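Local structure of Xaa-Pro dipeptidase (Pyrococcus horikoshii, 1WY2) at residues Tyr44-Gly49 with Thr53-Glu58. The protein probably splits dipeptides that carry proline at the C-terminal position and a nonpolar residue before it, working as a homodimeric metallopeptidase with two metal ions per subunit. Numbering follows the deposited sequence.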
loop_
_atom_site.group_PDB
_atom_site.type_symbol
_atom_site.label_atom_id
_atom_site.label_comp_id
_atom_site.label_asym_id
_atom_site.label_seq_id
_atom_site.Cartn_x
_atom_site.Cartn_y
_atom_site.Cartn_z
ATOM N N TYR A 44 -3.865 17.787 -0.372
ATOM C CA TYR A 44 -2.758 18.510 -0.981
ATOM C C TYR A 44 -2.419 19.763 -0.194
ATOM O O TYR A 44 -3.282 20.609 0.030
ATOM C CB TYR A 44 -3.101 18.923 -2.416
ATOM C CG TYR A 44 -3.671 17.811 -3.264
ATOM C CD1 TYR A 44 -5.043 17.563 -3.291
ATOM C CD2 TYR A 44 -2.838 16.995 -4.026
ATOM C CE1 TYR A 44 -5.571 16.527 -4.058
ATOM C CE2 TYR A 44 -3.355 15.957 -4.794
ATOM C CZ TYR A 44 -4.722 15.728 -4.806
ATOM O OH TYR A 44 -5.240 14.703 -5.566
ATOM N N ILE A 45 -1.165 19.880 0.229
ATOM C CA ILE A 45 -0.733 21.066 0.957
ATOM C C ILE A 45 -0.027 21.996 -0.019
ATOM O O ILE A 45 0.878 21.577 -0.744
ATOM C CB ILE A 45 0.263 20.730 2.088
ATOM C CG1 ILE A 45 -0.363 19.741 3.073
ATOM C CG2 ILE A 45 0.660 22.014 2.822
ATOM C CD1 ILE A 45 0.566 19.330 4.198
ATOM N N LEU A 46 -0.458 23.254 -0.059
ATOM C CA LEU A 46 0.171 24.237 -0.932
ATOM C C LEU A 46 0.860 25.258 -0.036
ATOM O O LEU A 46 0.214 25.906 0.789
ATOM C CB LEU A 46 -0.869 24.936 -1.814
ATOM C CG LEU A 46 -0.298 25.939 -2.821
ATOM C CD1 LEU A 46 0.652 25.228 -3.776
ATOM C CD2 LEU A 46 -1.433 26.598 -3.588
ATOM N N ILE A 47 2.170 25.390 -0.200
ATOM C CA ILE A 47 2.954 26.323 0.599
ATOM C C ILE A 47 3.493 27.469 -0.250
ATOM O O ILE A 47 4.106 27.243 -1.297
ATOM C CB ILE A 47 4.152 25.601 1.264
ATOM C CG1 ILE A 47 3.640 24.521 2.222
ATOM C CG2 ILE A 47 5.020 26.603 2.016
ATOM C CD1 ILE A 47 4.718 23.570 2.718
ATOM N N THR A 48 3.240 28.697 0.196
ATOM C CA THR A 48 3.744 29.882 -0.493
ATOM C C THR A 48 4.626 30.613 0.515
ATOM O O THR A 48 4.745 30.182 1.660
ATOM C CB THR A 48 2.612 30.832 -0.956
ATOM O OG1 THR A 48 1.936 31.374 0.183
ATOM C CG2 THR A 48 1.623 30.091 -1.829
ATOM N N GLY A 49 5.237 31.715 0.099
ATOM C CA GLY A 49 6.114 32.440 1.003
ATOM C C GLY A 49 5.488 32.953 2.287
ATOM O O GLY A 49 6.188 33.164 3.278
ATOM N N THR A 53 -1.683 26.038 3.103
ATOM C CA THR A 53 -3.074 25.597 3.095
ATOM C C THR A 53 -3.216 24.127 2.721
ATOM O O THR A 53 -2.531 23.636 1.828
ATOM C CB THR A 53 -3.903 26.418 2.083
ATOM O OG1 THR A 53 -3.736 27.816 2.347
ATOM C CG2 THR A 53 -5.381 26.063 2.187
ATOM N N LEU A 54 -4.115 23.434 3.407
ATOM C CA LEU A 54 -4.368 22.026 3.120
ATOM C C LEU A 54 -5.697 21.929 2.379
ATOM O O LEU A 54 -6.747 22.237 2.939
ATOM C CB LEU A 54 -4.440 21.216 4.417
ATOM C CG LEU A 54 -4.906 19.762 4.273
ATOM C CD1 LEU A 54 -3.931 18.984 3.397
ATOM C CD2 LEU A 54 -5.022 19.125 5.645
ATOM N N TYR A 55 -5.643 21.519 1.115
ATOM C CA TYR A 55 -6.850 21.369 0.305
ATOM C C TYR A 55 -7.280 19.912 0.308
ATOM O O TYR A 55 -6.463 19.022 0.071
ATOM C CB TYR A 55 -6.601 21.807 -1.139
ATOM C CG TYR A 55 -6.267 23.267 -1.303
ATOM C CD1 TYR A 55 -4.963 23.730 -1.133
ATOM C CD2 TYR A 55 -7.260 24.192 -1.628
ATOM C CE1 TYR A 55 -4.655 25.084 -1.284
ATOM C CE2 TYR A 55 -6.964 25.542 -1.780
ATOM C CZ TYR A 55 -5.662 25.980 -1.609
ATOM O OH TYR A 55 -5.369 27.313 -1.784
ATOM N N VAL A 56 -8.558 19.665 0.571
ATOM C CA VAL A 56 -9.065 18.298 0.599
ATOM C C VAL A 56 -10.457 18.187 -0.011
ATOM O O VAL A 56 -11.185 19.177 -0.109
ATOM C CB VAL A 56 -9.138 17.758 2.044
ATOM C CG1 VAL A 56 -7.753 17.742 2.672
ATOM C CG2 VAL A 56 -10.084 18.612 2.869
ATOM N N PRO A 57 -10.833 16.976 -0.452
ATOM C CA PRO A 57 -12.155 16.754 -1.045
ATOM C C PRO A 57 -13.204 16.903 0.055
ATOM O O PRO A 57 -12.880 16.814 1.239
ATOM C CB PRO A 57 -12.066 15.316 -1.558
ATOM C CG PRO A 57 -10.606 15.145 -1.854
ATOM C CD PRO A 57 -9.965 15.802 -0.654
ATOM N N GLU A 58 -14.457 17.122 -0.331
ATOM C CA GLU A 58 -15.531 17.281 0.644
ATOM C C GLU A 58 -15.609 16.123 1.638
ATOM O O GLU A 58 -15.844 16.334 2.828
ATOM C CB GLU A 58 -16.875 17.432 -0.073
ATOM C CG GLU A 58 -16.956 18.656 -0.970
ATOM C CD GLU A 58 -18.321 18.823 -1.611
ATOM O OE1 GLU A 58 -18.730 17.937 -2.391
ATOM O OE2 GLU A 58 -18.986 19.844 -1.332
HETATM O O HOH W 1 -1.242 28.381 0.794
#
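Strands 44-48 and 51-57 form a beta hairpin in the creatinase/prolidase-type N-terminal domain. Y44 and Y55 make one antiparallel hydrogen-bonded pair, L46 and T53 the next. Y44 N gives a bond to Y55 O (2.9 Å), lying in the plane of that carbonyl. The return bond from Y55 N to Y44 O is 2.8 Å. L46 N reaches T53 O at 2.8 Å, and T53 N returns a hydrogen bond to L46 O at 3.0 Å. L46 O also accepts a hydrogen bond from a water that sits 3.0 Å from T53 OG1, so this carbonyl is held by two donors.

I45 and L54 face each other as the non-hydrogen-bonded pair between. Their side chains cross at a slant, with I45 CG1 3.7 Å from L54 CD1. On the other face, CG of Y55 stands beside its own backbone N (chi1 -64°), and chi2 of 84° sets the turn of the ring. Its edge meets strand 44-48. Y55 CE1 lies 3.8 Å from L46 CB, and Y44 O lies at the edge of the ring, in its plane. T53 CG2 packs over one ring face, toward the rim.

I45 and L54 both rest on V31 of helix 28-35, while the ring of Y44 meets F81 and F101 on the opposite face. In the mixed sheet, strand 22-25 flanks strand 44-48 and strand 72-75 flanks strand 51-57.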